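Local coordinates for putative uncharacterized protein (Aquifex aeolicus, PDB 3ME7) that is an SCO-family, thioredoxin-like electron-transport candidate that probably binds copper through a redox-active cysteine pair and a histidine, at residues Ile32-Tyr37 against Asn128-Leu133; Asp76-Ile81 against Val97-Thr102; Leu3-Pro8 against Leu137-Tyr142; Phe70-Lys75 against Ile113-Met118. One frame throughout, in Å; residues are numbered along the deposited sequence.

Interaction 1 (Ile32-Tyr37 against Asn128-Leu133)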
loop_
_atom_site.group_PDB
_atom_site.type_symbol
_atom_site.label_atom_id
_atom_site.label_comp_id
_atom_site.label_asym_id
_atom_site.label_seq_id
_atom_site.Cartn_x
_atom_site.Cartn_y
_atom_site.Cartn_z
ATOM N N ILE A 32 0.799 -5.333 -1.807
ATOM C CA ILE A 32 1.020 -4.056 -2.500
ATOM C C ILE A 32 0.440 -2.938 -1.623
ATOM O O ILE A 32 -0.763 -2.908 -1.371
ATOM C CB ILE A 32 0.371 -4.060 -3.893
ATOM C CG1 ILE A 32 1.013 -5.147 -4.778
ATOM C CG2 ILE A 32 0.486 -2.698 -4.556
ATOM C CD1 ILE A 32 0.314 -5.330 -6.150
ATOM N N LEU A 33 1.312 -2.032 -1.189
ATOM C CA LEU A 33 0.956 -0.963 -0.240
ATOM C C LEU A 33 0.907 0.366 -0.952
ATOM O O LEU A 33 1.855 0.732 -1.638
ATOM C CB LEU A 33 2.009 -0.829 0.876
ATOM C CG LEU A 33 2.220 -1.902 1.934
ATOM C CD1 LEU A 33 3.334 -1.463 2.889
ATOM C CD2 LEU A 33 0.933 -2.134 2.704
ATOM N N SER A 34 -0.177 1.115 -0.752
ATOM C CA SER A 34 -0.357 2.422 -1.417
ATOM C C SER A 34 -0.704 3.526 -0.393
ATOM O O SER A 34 -1.870 3.639 0.005
ATOM C CB SER A 34 -1.443 2.329 -2.498
ATOM O OG SER A 34 -1.769 3.578 -3.085
ATOM N N PRO A 35 0.290 4.321 0.051
ATOM C CA PRO A 35 -0.026 5.436 0.955
ATOM C C PRO A 35 -0.719 6.573 0.228
ATOM O O PRO A 35 -0.240 7.031 -0.814
ATOM C CB PRO A 35 1.335 5.927 1.462
ATOM C CG PRO A 35 2.381 5.288 0.586
ATOM C CD PRO A 35 1.736 4.125 -0.173
ATOM N N ILE A 36 -1.846 7.013 0.782
ATOM C CA ILE A 36 -2.613 8.143 0.263
ATOM C C ILE A 36 -3.146 8.933 1.468
ATOM O O ILE A 36 -2.866 8.575 2.611
ATOM C CB ILE A 36 -3.783 7.683 -0.678
ATOM C CG1 ILE A 36 -4.694 6.636 0.001
ATOM C CG2 ILE A 36 -3.218 7.119 -2.006
ATOM C CD1 ILE A 36 -5.699 7.160 0.954
ATOM N N TYR A 37 -3.907 10.001 1.225
ATOM C CA TYR A 37 -4.813 10.494 2.271
ATOM C C TYR A 37 -6.175 10.792 1.660
ATOM O O TYR A 37 -6.266 11.013 0.459
ATOM C CB TYR A 37 -4.257 11.683 3.072
ATOM C CG TYR A 37 -3.905 12.928 2.292
ATOM C CD1 TYR A 37 -2.773 12.976 1.479
ATOM C CD2 TYR A 37 -4.666 14.085 2.428
ATOM C CE1 TYR A 37 -2.428 14.122 0.812
ATOM C CE2 TYR A 37 -4.328 15.244 1.747
ATOM C CZ TYR A 37 -3.214 15.251 0.942
ATOM O OH TYR A 37 -2.875 16.394 0.258
ATOM N N ASN A 128 5.050 10.078 -4.219
ATOM C CA ASN A 128 4.123 9.167 -4.894
ATOM C C ASN A 128 4.776 7.810 -4.976
ATOM O O ASN A 128 5.696 7.619 -5.756
ATOM C CB ASN A 128 3.790 9.687 -6.300
ATOM C CG ASN A 128 3.201 11.093 -6.271
ATOM O OD1 ASN A 128 2.331 11.403 -5.458
ATOM N ND2 ASN A 128 3.684 11.951 -7.137
ATOM N N VAL A 129 4.304 6.863 -4.169
ATOM C CA VAL A 129 4.987 5.590 -4.085
ATOM C C VAL A 129 4.015 4.438 -3.856
ATOM O O VAL A 129 3.005 4.594 -3.171
ATOM C CB VAL A 129 6.085 5.596 -2.981
ATOM C CG1 VAL A 129 5.463 5.741 -1.591
ATOM C CG2 VAL A 129 6.947 4.324 -3.081
ATOM N N VAL A 130 4.328 3.287 -4.461
ATOM C CA VAL A 130 3.678 2.036 -4.131
ATOM C C VAL A 130 4.791 1.106 -3.688
ATOM O O VAL A 130 5.872 1.092 -4.282
ATOM C CB VAL A 130 2.907 1.484 -5.363
ATOM C CG1 VAL A 130 2.447 0.049 -5.157
ATOM C CG2 VAL A 130 1.701 2.368 -5.634
ATOM N N VAL A 131 4.553 0.359 -2.612
ATOM C CA VAL A 131 5.591 -0.480 -2.031
ATOM C C VAL A 131 5.135 -1.924 -2.181
ATOM O O VAL A 131 3.964 -2.245 -1.944
ATOM C CB VAL A 131 5.845 -0.170 -0.533
ATOM C CG1 VAL A 131 7.081 -0.941 -0.022
ATOM C CG2 VAL A 131 6.050 1.326 -0.292
ATOM N N VAL A 132 6.066 -2.805 -2.561
ATOM C CA VAL A 132 5.720 -4.209 -2.735
ATOM C C VAL A 132 6.487 -5.050 -1.726
ATOM O O VAL A 132 7.712 -5.016 -1.689
ATOM C CB VAL A 132 5.961 -4.707 -4.183
ATOM C CG1 VAL A 132 5.412 -6.134 -4.306
ATOM C CG2 VAL A 132 5.231 -3.804 -5.173
ATOM N N LEU A 133 5.743 -5.781 -0.893
ATOM C CA LEU A 133 6.319 -6.646 0.134
ATOM C C LEU A 133 6.228 -8.125 -0.210
ATOM O O LEU A 133 5.295 -8.579 -0.885
ATOM C CB LEU A 133 5.598 -6.448 1.468
ATOM C CG LEU A 133 5.241 -5.028 1.910
ATOM C CD1 LEU A 133 4.486 -5.095 3.240
ATOM C CD2 LEU A 133 6.495 -4.220 2.055
HETATM O O HOH W 1 0.362 5.262 -2.969
HETATM O O HOH W 2 2.195 7.914 -2.244
#
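CG2 of Ile32 and CG1 of Val130 each stand anti to their own backbone N (chi1 of Val130 is 168°), which brings the two methyls together on one face of the sheet. They meet at 3.4 Å between Ile32 CG2 and Val130 CG1, closer than usual van der Waals contact, so the packing is tight at this point; beta-branched residues suit it, being broad near the backbone. On the other face Leu33 CB lies 4.1 Å from Val131 CB. Leu33 is modelled in two conformers, so the meeting of its CD1 with CD1 of Leu133 is tentative.

Between the faces, Leu33 and Val131 form an antiparallel hydrogen-bonded pair: Leu33 N reaches Val131 O at 2.8 Å, almost straight at 174°, and Val131 N returns to Leu33 O at 2.9 Å. Ile32 and Val132 are the adjoining non-hydrogen-bonded pair. Pro35 breaks this ladder, since it has no N-H to offer; its CD rests 3.3 Å from Val129 O instead, and its CG packs across Val129 CG1. Water takes over here. Water 2 accepts from Val129 N and lies within hydrogen-bonding distance of Pro35 O, while water 1 sits 2.7 Å from Val129 O with Ser34 OG and Pro35 O also around it.

Both strands belong to the thioredoxin-like SCO1/SenC domain of a longer protein. Along its other edge strand 31-36 bonds to strand 66-71, and strand 139-144 follows beyond 129-133, its Tyr142 touching Val129 and Val131. Helix 43-52 packs on Ser34 through Ile47 and Leu51.

Interaction 2 (Asp76-Ile81 against Val97-Thr102). With SO4 (sulfate ion), chain C.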
loop_
_atom_site.group_PDB
_atom_site.type_symbol
_atom_site.label_atom_id
_atom_site.label_comp_id
_atom_site.label_asym_id
_atom_site.label_seq_id
_atom_site.Cartn_x
_atom_site.Cartn_y
_atom_site.Cartn_z
ATOM N N ASP A 76 -7.690 11.055 9.688
ATOM C CA ASP A 76 -8.665 10.267 8.943
ATOM C C ASP A 76 -9.307 9.215 9.859
ATOM O O ASP A 76 -8.616 8.536 10.634
ATOM C CB ASP A 76 -8.019 9.597 7.714
ATOM C CG ASP A 76 -7.995 10.493 6.481
ATOM O OD1 ASP A 76 -8.592 11.591 6.489
ATOM O OD2 ASP A 76 -7.379 10.089 5.473
ATOM N N THR A 77 -10.630 9.124 9.789
ATOM C CA THR A 77 -11.421 8.176 10.566
ATOM C C THR A 77 -11.942 7.052 9.666
ATOM O O THR A 77 -11.755 7.068 8.431
ATOM C CB THR A 77 -12.644 8.871 11.162
ATOM O OG1 THR A 77 -13.469 9.336 10.093
ATOM C CG2 THR A 77 -12.224 10.054 12.055
ATOM N N LEU A 78 -12.613 6.090 10.298
ATOM C CA LEU A 78 -13.273 4.995 9.572
ATOM C C LEU A 78 -14.272 5.524 8.545
ATOM O O LEU A 78 -14.349 5.019 7.436
ATOM C CB LEU A 78 -13.933 4.022 10.549
ATOM C CG LEU A 78 -12.935 3.255 11.427
ATOM C CD1 LEU A 78 -13.680 2.376 12.421
ATOM C CD2 LEU A 78 -11.996 2.409 10.595
ATOM N N GLU A 79 -15.012 6.567 8.912
ATOM C CA GLU A 79 -15.909 7.246 7.981
ATOM C C GLU A 79 -15.167 7.714 6.720
ATOM O O GLU A 79 -15.625 7.493 5.598
ATOM C CB GLU A 79 -16.567 8.427 8.715
ATOM C CG GLU A 79 -17.461 9.323 7.885
ATOM C CD GLU A 79 -18.054 10.459 8.710
ATOM O OE1 GLU A 79 -17.308 11.404 9.069
ATOM O OE2 GLU A 79 -19.264 10.411 8.994
ATOM N N ASP A 80 -14.013 8.342 6.934
ATOM C CA ASP A 80 -13.187 8.839 5.829
ATOM C C ASP A 80 -12.705 7.735 4.891
ATOM O O ASP A 80 -12.762 7.898 3.668
ATOM C CB ASP A 80 -11.981 9.618 6.347
ATOM C CG ASP A 80 -12.368 10.902 7.040
ATOM O OD1 ASP A 80 -13.167 11.679 6.481
ATOM O OD2 ASP A 80 -11.871 11.144 8.149
ATOM N N ILE A 81 -12.212 6.628 5.457
ATOM C CA ILE A 81 -11.700 5.559 4.596
ATOM C C ILE A 81 -12.810 4.787 3.883
ATOM O O ILE A 81 -12.606 4.307 2.769
ATOM C CB ILE A 81 -10.679 4.621 5.293
ATOM C CG1 ILE A 81 -11.250 3.995 6.571
ATOM C CG2 ILE A 81 -9.358 5.361 5.528
ATOM C CD1 ILE A 81 -10.384 2.848 7.091
ATOM N N VAL A 97 -8.988 -0.770 2.107
ATOM C CA VAL A 97 -8.645 0.609 2.456
ATOM C C VAL A 97 -8.597 0.644 3.983
ATOM O O VAL A 97 -9.574 0.246 4.657
ATOM C CB VAL A 97 -9.666 1.619 1.921
ATOM C CG1 VAL A 97 -9.210 3.032 2.244
ATOM C CG2 VAL A 97 -9.867 1.466 0.389
ATOM N N VAL A 98 -7.457 1.079 4.530
ATOM C CA VAL A 98 -7.209 0.960 5.967
ATOM C C VAL A 98 -6.621 2.233 6.525
ATOM O O VAL A 98 -6.075 3.051 5.770
ATOM C CB VAL A 98 -6.267 -0.222 6.323
ATOM C CG1 VAL A 98 -6.731 -1.494 5.623
ATOM C CG2 VAL A 98 -4.812 0.074 5.936
ATOM N N LYS A 99 -6.743 2.367 7.840
ATOM C CA LYS A 99 -5.999 3.387 8.600
ATOM C C LYS A 99 -5.203 2.672 9.687
ATOM O O LYS A 99 -5.531 1.547 10.069
ATOM C CB LYS A 99 -6.942 4.419 9.236
ATOM C CG LYS A 99 -7.959 3.803 10.205
ATOM C CD LYS A 99 -8.712 4.875 10.985
ATOM C CE LYS A 99 -7.830 5.456 12.094
ATOM N NZ LYS A 99 -8.538 6.558 12.807
ATOM N N ALA A 100 -4.172 3.332 10.200
ATOM C CA ALA A 100 -3.403 2.820 11.331
ATOM C C ALA A 100 -4.227 3.066 12.608
ATOM O O ALA A 100 -4.868 4.108 12.747
ATOM C CB ALA A 100 -2.062 3.551 11.408
ATOM N N LYS A 101 -4.205 2.110 13.534
ATOM C CA LYS A 101 -5.034 2.203 14.746
ATOM C C LYS A 101 -4.638 3.445 15.572
ATOM O O LYS A 101 -5.508 4.221 15.976
ATOM C CB LYS A 101 -4.904 0.906 15.559
ATOM C CG LYS A 101 -5.578 0.883 16.940
ATOM C CD LYS A 101 -7.045 0.697 16.832
ATOM C CE LYS A 101 -7.650 0.574 18.236
ATOM N NZ LYS A 101 -9.065 0.217 18.123
ATOM N N THR A 102 -3.338 3.610 15.816
ATOM C CA THR A 102 -2.817 4.777 16.550
ATOM C C THR A 102 -1.676 5.408 15.759
ATOM O O THR A 102 -1.198 4.846 14.764
ATOM C CB THR A 102 -2.237 4.398 17.935
ATOM O OG1 THR A 102 -0.950 3.777 17.769
ATOM C CG2 THR A 102 -3.183 3.431 18.696
HETATM S S SO4 C . -12.182 6.082 14.185
HETATM O O1 SO4 C . -11.082 5.897 13.246
HETATM O O2 SO4 C . -12.217 4.961 15.111
HETATM O O3 SO4 C . -12.009 7.346 14.907
HETATM O O4 SO4 C . -13.446 6.106 13.447
#
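Ile81 and Val97 supply the apolar part of this contact, running past each other in opposite directions with Ile81 CB 3.7 Å from Val97 CG1. Setting CG1 of Ile81 between its backbone N and carbonyl carbon (chi1 56°) sends CD1 over the strand, 3.7 Å from Lys99 N. An isoleucine suits the spot because one branch meets the valine while the other reaches along the backbone. The aliphatic part of Lys99 continues this surface, and the Leu78 side chain crosses it at about a right angle, CD2 to Lys99 CD 4.1 Å.

The polar part centres on Lys99 NZ. A bend at chi3 (-76°) turns the amine back to Asp76 O, 2.9 Å away in the carbonyl plane, and to O1 of a sulfate at 2.7 Å. That sulfate, probably from the crystallisation liquor, also takes Leu78 N on its O4 at 3.3 Å. Were this lysine an alanine, Asp76 O and the sulfate would probably lose their charged partner, and a gap would open beside Leu78.

Capping forms the third group. Thr77 and Asp80 make a capping box: Thr77 N gives to Asp80 OD2 at 2.9 Å, and Asp80 N weakly to Thr77 OG1.

The contact closes the beta-alpha-beta unit of strand 66-71, helix 78-87 and strand 95-100. Its chemistry is consistent with a helix start able to hold an anion, though no natural ligand is implied.

Interaction 3 (Leu3-Pro8 against Leu137-Tyr142)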
loop_
_atom_site.group_PDB
_atom_site.type_symbol
_atom_site.label_atom_id
_atom_site.label_comp_id
_atom_site.label_asym_id
_atom_site.label_seq_id
_atom_site.Cartn_x
_atom_site.Cartn_y
_atom_site.Cartn_z
ATOM N N LEU A 3 14.908 -1.034 0.797
ATOM C CA LEU A 3 14.859 -2.369 0.219
ATOM C C LEU A 3 15.519 -3.354 1.158
ATOM O O LEU A 3 16.614 -3.088 1.670
ATOM C CB LEU A 3 15.571 -2.414 -1.141
ATOM C CG LEU A 3 14.867 -1.684 -2.281
ATOM C CD1 LEU A 3 15.761 -1.698 -3.535
ATOM C CD2 LEU A 3 13.505 -2.297 -2.570
ATOM N N GLY A 4 14.852 -4.477 1.402
ATOM C CA GLY A 4 15.422 -5.563 2.204
ATOM C C GLY A 4 15.067 -5.524 3.672
ATOM O O GLY A 4 15.283 -6.498 4.400
ATOM N N THR A 5 14.544 -4.398 4.132
ATOM C CA THR A 5 14.136 -4.313 5.525
ATOM C C THR A 5 12.663 -4.720 5.631
ATOM O O THR A 5 11.939 -4.768 4.614
ATOM C CB THR A 5 14.356 -2.924 6.102
ATOM O OG1 THR A 5 13.556 -1.997 5.383
ATOM C CG2 THR A 5 15.829 -2.514 6.020
ATOM N N TYR A 6 12.228 -5.024 6.848
ATOM C CA TYR A 6 10.917 -5.592 7.088
ATOM C C TYR A 6 9.974 -4.542 7.651
ATOM O O TYR A 6 10.372 -3.730 8.508
ATOM C CB TYR A 6 11.016 -6.754 8.080
ATOM C CG TYR A 6 11.546 -8.029 7.452
ATOM C CD1 TYR A 6 12.909 -8.198 7.238
ATOM C CD2 TYR A 6 10.684 -9.052 7.064
ATOM C CE1 TYR A 6 13.399 -9.356 6.639
ATOM C CE2 TYR A 6 11.162 -10.214 6.483
ATOM C CZ TYR A 6 12.528 -10.356 6.263
ATOM O OH TYR A 6 13.038 -11.509 5.683
ATOM N N VAL A 7 8.728 -4.563 7.187
ATOM C CA VAL A 7 7.685 -3.767 7.836
ATOM C C VAL A 7 7.233 -4.513 9.106
ATOM O O VAL A 7 6.877 -5.692 9.030
ATOM C CB VAL A 7 6.481 -3.485 6.896
ATOM C CG1 VAL A 7 5.508 -2.521 7.578
ATOM C CG2 VAL A 7 6.955 -2.847 5.585
ATOM N N PRO A 8 7.267 -3.845 10.279
ATOM C CA PRO A 8 6.894 -4.509 11.533
ATOM C C PRO A 8 5.527 -5.171 11.454
ATOM O O PRO A 8 4.541 -4.544 11.051
ATOM C CB PRO A 8 6.887 -3.359 12.557
ATOM C CG PRO A 8 7.923 -2.419 12.022
ATOM C CD PRO A 8 7.743 -2.472 10.515
ATOM N N LEU A 137 6.570 -9.925 4.703
ATOM C CA LEU A 137 6.605 -8.466 4.987
ATOM C C LEU A 137 7.930 -7.763 4.692
ATOM O O LEU A 137 8.158 -6.645 5.150
ATOM C CB LEU A 137 6.156 -8.133 6.421
ATOM C CG LEU A 137 4.866 -8.790 6.925
ATOM C CD1 LEU A 137 4.593 -8.265 8.332
ATOM C CD2 LEU A 137 3.691 -8.480 5.994
ATOM N N GLN A 138 8.805 -8.401 3.920
ATOM C CA GLN A 138 10.050 -7.767 3.539
ATOM C C GLN A 138 9.822 -6.849 2.352
ATOM O O GLN A 138 9.154 -7.223 1.388
ATOM C CB GLN A 138 11.087 -8.824 3.170
ATOM C CG GLN A 138 12.479 -8.257 2.983
ATOM C CD GLN A 138 13.530 -9.340 2.815
ATOM O OE1 GLN A 138 13.229 -10.448 2.384
ATOM N NE2 GLN A 138 14.761 -9.011 3.131
ATOM N N ILE A 139 10.378 -5.642 2.415
ATOM C CA ILE A 139 10.230 -4.683 1.309
ATOM C C ILE A 139 11.073 -5.178 0.129
ATOM O O ILE A 139 12.299 -5.294 0.243
ATOM C CB ILE A 139 10.661 -3.271 1.735
ATOM C CG1 ILE A 139 9.727 -2.751 2.838
ATOM C CG2 ILE A 139 10.674 -2.333 0.513
ATOM C CD1 ILE A 139 10.321 -1.576 3.649
ATOM N N LYS A 140 10.413 -5.467 -0.989
ATOM C CA LYS A 140 11.096 -6.051 -2.137
ATOM C C LYS A 140 11.198 -5.099 -3.332
ATOM O O LYS A 140 12.060 -5.273 -4.181
ATOM C CB LYS A 140 10.459 -7.378 -2.537
ATOM C CG LYS A 140 10.752 -8.530 -1.549
ATOM C CD LYS A 140 12.256 -8.911 -1.532
ATOM C CE LYS A 140 12.550 -10.026 -0.559
ATOM N NZ LYS A 140 14.029 -10.219 -0.301
ATOM N N ASP A 141 10.321 -4.099 -3.401
ATOM C CA ASP A 141 10.408 -3.129 -4.494
ATOM C C ASP A 141 9.633 -1.869 -4.154
ATOM O O ASP A 141 8.670 -1.915 -3.392
ATOM C CB ASP A 141 9.843 -3.739 -5.795
ATOM C CG ASP A 141 10.537 -3.215 -7.045
ATOM O OD1 ASP A 141 11.354 -2.266 -6.952
ATOM O OD2 ASP A 141 10.265 -3.767 -8.134
ATOM N N TYR A 142 10.087 -0.738 -4.710
ATOM C CA TYR A 142 9.362 0.519 -4.664
ATOM C C TYR A 142 9.060 0.927 -6.095
ATOM O O TYR A 142 9.942 0.844 -6.972
ATOM C CB TYR A 142 10.226 1.618 -4.053
ATOM C CG TYR A 142 10.428 1.528 -2.569
ATOM C CD1 TYR A 142 9.438 1.957 -1.684
ATOM C CD2 TYR A 142 11.615 1.037 -2.034
ATOM C CE1 TYR A 142 9.614 1.887 -0.318
ATOM C CE2 TYR A 142 11.811 0.982 -0.651
ATOM C CZ TYR A 142 10.802 1.414 0.199
ATOM O OH TYR A 142 10.976 1.346 1.543
#
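Ile139 is the apolar centre, where CG1 meets Val7 CG2 at 3.9 Å and CG2 faces Leu3 CD2. Here an irregular N-terminal segment bridges antiparallel-fashion to the start of outer strand 139-144 of the thioredoxin-like sheet, with Leu3 reaching the classic beta bulge at Lys140 and Asp141. Leu3 CD2 also reaches the Tyr142 ring. Branched aliphatic residues suit this inner side, which continues onto Leu133 and Leu23.

Further out, backbone bonds tie the two segments: Gly4 N to Ile139 O at 2.9 Å, Ile139 N to Thr5 O at 2.8 Å, and Val7 N to Leu137 O at 3.0 Å. Gly4 has phi 94°, at which a CB would jam against the preceding carbonyl.

At the polar edge, Gln138 CB lies over one face of the Tyr6 ring, a CH-pi contact 3.8 Å from the centroid; CG anti to the backbone N (chi1 -170°) and an extended chain carry the amide alongside, nearly parallel to the ring. A serine in its place would probably leave Gly4 O without its side-chain donor and take the amide from beside the Tyr6 ring. Lys140 NZ gives Gln138 OE1 a weak bond, while Gln138 NE2 donates a hydrogen bond to Gly4 O at 2.9 Å, 35° out of the carbonyl plane.

Interaction 4 (Phe70-Lys75 against Ile113-Met118)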
loop_
_atom_site.group_PDB
_atom_site.type_symbol
_atom_site.label_atom_id
_atom_site.label_comp_id
_atom_site.label_asym_id
_atom_site.label_seq_id
_atom_site.Cartn_x
_atom_site.Cartn_y
_atom_site.Cartn_z
ATOM N N PHE A 70 -3.625 2.636 2.180
ATOM C CA PHE A 70 -3.707 3.123 3.555
ATOM C C PHE A 70 -3.560 4.623 3.634
ATOM O O PHE A 70 -2.830 5.229 2.842
ATOM C CB PHE A 70 -2.714 2.421 4.479
ATOM C CG PHE A 70 -1.320 2.906 4.355
ATOM C CD1 PHE A 70 -0.468 2.337 3.441
ATOM C CD2 PHE A 70 -0.837 3.904 5.199
ATOM C CE1 PHE A 70 0.847 2.761 3.328
ATOM C CE2 PHE A 70 0.468 4.345 5.094
ATOM C CZ PHE A 70 1.319 3.771 4.154
ATOM N N THR A 71 -4.287 5.222 4.564
ATOM C CA THR A 71 -4.151 6.662 4.771
ATOM C C THR A 71 -3.053 7.050 5.766
ATOM O O THR A 71 -2.916 6.466 6.832
ATOM C CB THR A 71 -5.478 7.348 5.141
ATOM O OG1 THR A 71 -5.189 8.732 5.423
ATOM C CG2 THR A 71 -6.090 6.704 6.386
ATOM N N PHE A 72 -2.254 8.032 5.372
ATOM C CA PHE A 72 -1.219 8.576 6.259
ATOM C C PHE A 72 -1.611 9.840 6.990
ATOM O O PHE A 72 -0.790 10.408 7.740
ATOM C CB PHE A 72 0.123 8.739 5.550
ATOM C CG PHE A 72 0.109 9.702 4.401
ATOM C CD1 PHE A 72 0.222 11.082 4.612
ATOM C CD2 PHE A 72 0.047 9.219 3.098
ATOM C CE1 PHE A 72 0.250 11.990 3.503
ATOM C CE2 PHE A 72 0.072 10.087 2.005
ATOM C CZ PHE A 72 0.161 11.454 2.194
ATOM N N ASP A 73 -2.858 10.265 6.805
ATOM C CA ASP A 73 -3.370 11.402 7.548
ATOM C C ASP A 73 -3.947 10.905 8.864
ATOM O O ASP A 73 -4.982 10.254 8.860
ATOM C CB ASP A 73 -4.430 12.133 6.734
ATOM C CG ASP A 73 -4.890 13.426 7.392
ATOM O OD1 ASP A 73 -4.610 13.629 8.591
ATOM O OD2 ASP A 73 -5.540 14.236 6.700
ATOM N N PRO A 74 -3.287 11.223 10.003
ATOM C CA PRO A 74 -3.775 10.672 11.272
ATOM C C PRO A 74 -5.120 11.210 11.732
ATOM O O PRO A 74 -5.670 10.687 12.702
ATOM C CB PRO A 74 -2.673 11.028 12.278
ATOM C CG PRO A 74 -1.967 12.134 11.690
ATOM C CD PRO A 74 -2.090 12.059 10.193
ATOM N N LYS A 75 -5.657 12.206 11.034
ATOM C CA LYS A 75 -6.984 12.732 11.326
ATOM C C LYS A 75 -8.085 11.926 10.622
ATOM O O LYS A 75 -9.269 12.063 10.944
ATOM C CB LYS A 75 -7.073 14.225 10.958
ATOM C CG LYS A 75 -6.118 15.111 11.772
ATOM C CD LYS A 75 -6.472 16.598 11.703
ATOM C CE LYS A 75 -7.828 16.912 12.347
ATOM N NZ LYS A 75 -7.799 16.757 13.834
ATOM N N ILE A 113 9.008 2.319 5.462
ATOM C CA ILE A 113 9.039 2.531 4.013
ATOM C C ILE A 113 9.684 3.851 3.600
ATOM O O ILE A 113 9.533 4.294 2.453
ATOM C CB ILE A 113 7.621 2.350 3.352
ATOM C CG1 ILE A 113 6.613 3.381 3.897
ATOM C CG2 ILE A 113 7.107 0.907 3.526
ATOM C CD1 ILE A 113 5.329 3.500 3.039
ATOM N N ASP A 114 10.362 4.497 4.554
ATOM C CA ASP A 114 11.101 5.754 4.318
ATOM C C ASP A 114 10.219 6.840 3.714
ATOM O O ASP A 114 10.639 7.591 2.820
ATOM C CB ASP A 114 12.317 5.539 3.418
ATOM C CG ASP A 114 13.360 4.629 4.041
ATOM O OD1 ASP A 114 13.452 4.570 5.284
ATOM O OD2 ASP A 114 14.083 3.967 3.264
ATOM N N PHE A 115 9.001 6.921 4.219
ATOM C CA PHE A 115 8.008 7.845 3.701
ATOM C C PHE A 115 7.879 9.018 4.672
ATOM O O PHE A 115 7.687 8.803 5.870
ATOM C CB PHE A 115 6.681 7.090 3.576
ATOM C CG PHE A 115 5.580 7.875 2.915
ATOM C CD1 PHE A 115 4.834 8.806 3.631
ATOM C CD2 PHE A 115 5.272 7.668 1.572
ATOM C CE1 PHE A 115 3.787 9.520 3.013
ATOM C CE2 PHE A 115 4.251 8.389 0.942
ATOM C CZ PHE A 115 3.496 9.286 1.660
ATOM N N ARG A 116 7.996 10.249 4.174
ATOM C CA ARG A 116 7.750 11.414 5.019
ATOM C C ARG A 116 6.906 12.441 4.282
ATOM O O ARG A 116 7.037 12.634 3.054
ATOM C CB ARG A 116 9.029 12.018 5.610
ATOM C CG ARG A 116 9.917 12.793 4.654
ATOM C CD ARG A 116 11.216 13.259 5.338
ATOM N NE ARG A 116 12.106 12.129 5.618
ATOM C CZ ARG A 116 12.853 11.499 4.710
ATOM N NH1 ARG A 116 13.612 10.466 5.077
ATOM N NH2 ARG A 116 12.831 11.872 3.438
ATOM N N PHE A 117 6.028 13.080 5.040
ATOM C CA PHE A 117 5.170 14.107 4.477
ATOM C C PHE A 117 5.316 15.386 5.270
ATOM O O PHE A 117 5.869 15.378 6.375
ATOM C CB PHE A 117 3.715 13.623 4.374
ATOM C CG PHE A 117 3.044 13.309 5.695
ATOM C CD1 PHE A 117 3.167 12.053 6.277
ATOM C CD2 PHE A 117 2.249 14.255 6.330
ATOM C CE1 PHE A 117 2.512 11.752 7.480
ATOM C CE2 PHE A 117 1.594 13.960 7.529
ATOM C CZ PHE A 117 1.734 12.709 8.108
ATOM N N MET A 118 4.833 16.488 4.698
ATOM C CA MET A 118 4.949 17.810 5.308
ATOM C C MET A 118 3.744 18.659 4.911
ATOM O O MET A 118 3.121 18.388 3.887
ATOM C CB MET A 118 6.254 18.480 4.847
ATOM C CG MET A 118 6.605 18.278 3.378
ATOM S SD MET A 118 8.374 18.080 3.103
ATOM C CE MET A 118 9.022 19.271 4.263
#
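Phe72 lays one side of its ring against both Phe115 and Phe117. At CB the chain turns so that CG lies between the backbone N and the carbonyl carbon (chi1 62°), aiming the ring at the opposite loop. Phe72 CG has Phe115 CE1 beside it at 3.9 Å. Both neighbours lie on the same side of the ring plane. At one rim Phe72 CD1 stands over the face of Phe117, 3.5 Å from its CD1, and Phe72 CE1 comes next to Phe117 CG and CB. At the other rim, Phe72 CD2 and CE2 meet Phe115 CZ, the latter at 3.5 Å, and the terminal CZ still touches the same atom at 4.0 Å. Phe115 CE1 sits above the centre of the Phe72 ring.

The planes lie obliquely, at 53° to Phe115 and 41° to Phe117. Flat, apolar phenylalanines suit this cluster because their rings can pack closely at oblique angles with no polar atoms to satisfy. Phe117 CZ also comes 3.4 Å from Phe72 O. Deeper in, Phe70 CZ points edge-on at Ile113 CD1, 4.2 Å away.

The turns shape both segments: Thr71 OG1 accepts from Asp73 N in an ST turn, Asp73 OD1 from Lys75 N in an Asx turn, and a Schellman motif at Asp114 ends helix 103-112. Phe72 also meets the ring of His126, a predicted copper ligand, so the cluster borders the probable metal site. Leu110 of helix 103-112 packs on Phe70, Phe115 and Phe117, Pro35 of strand 31-36 touches Phe70, Phe72 and Phe115, and Phe124 of strand 123-125 lies edge-to-face with Phe117.

Interactions 1 and 4 are buried, whereas 2 and 3 are partly exposed, their centres about 23 Å apart on opposite sides of the chain's centre. All four reach one sheet. Interaction 1 joins two inner strands by backbone bonds, water and valines; interaction 3 adds the N-terminal segment outside strand 139-144, which itself probably bonds to interaction 1 through Lys140 N and Val132 O (2.8 Å). Interaction 4 takes up the neighbouring strand and rests on aromatic and aliphatic side chains without a hydrogen bond across its segments. Interaction 2 adds helix 78-87 and uses charge; Asp76 OD2 ties it to Thr71 OG1 of interaction 4. Along the chain, 2 nests within 4, 4 within 1, and 1 within 3.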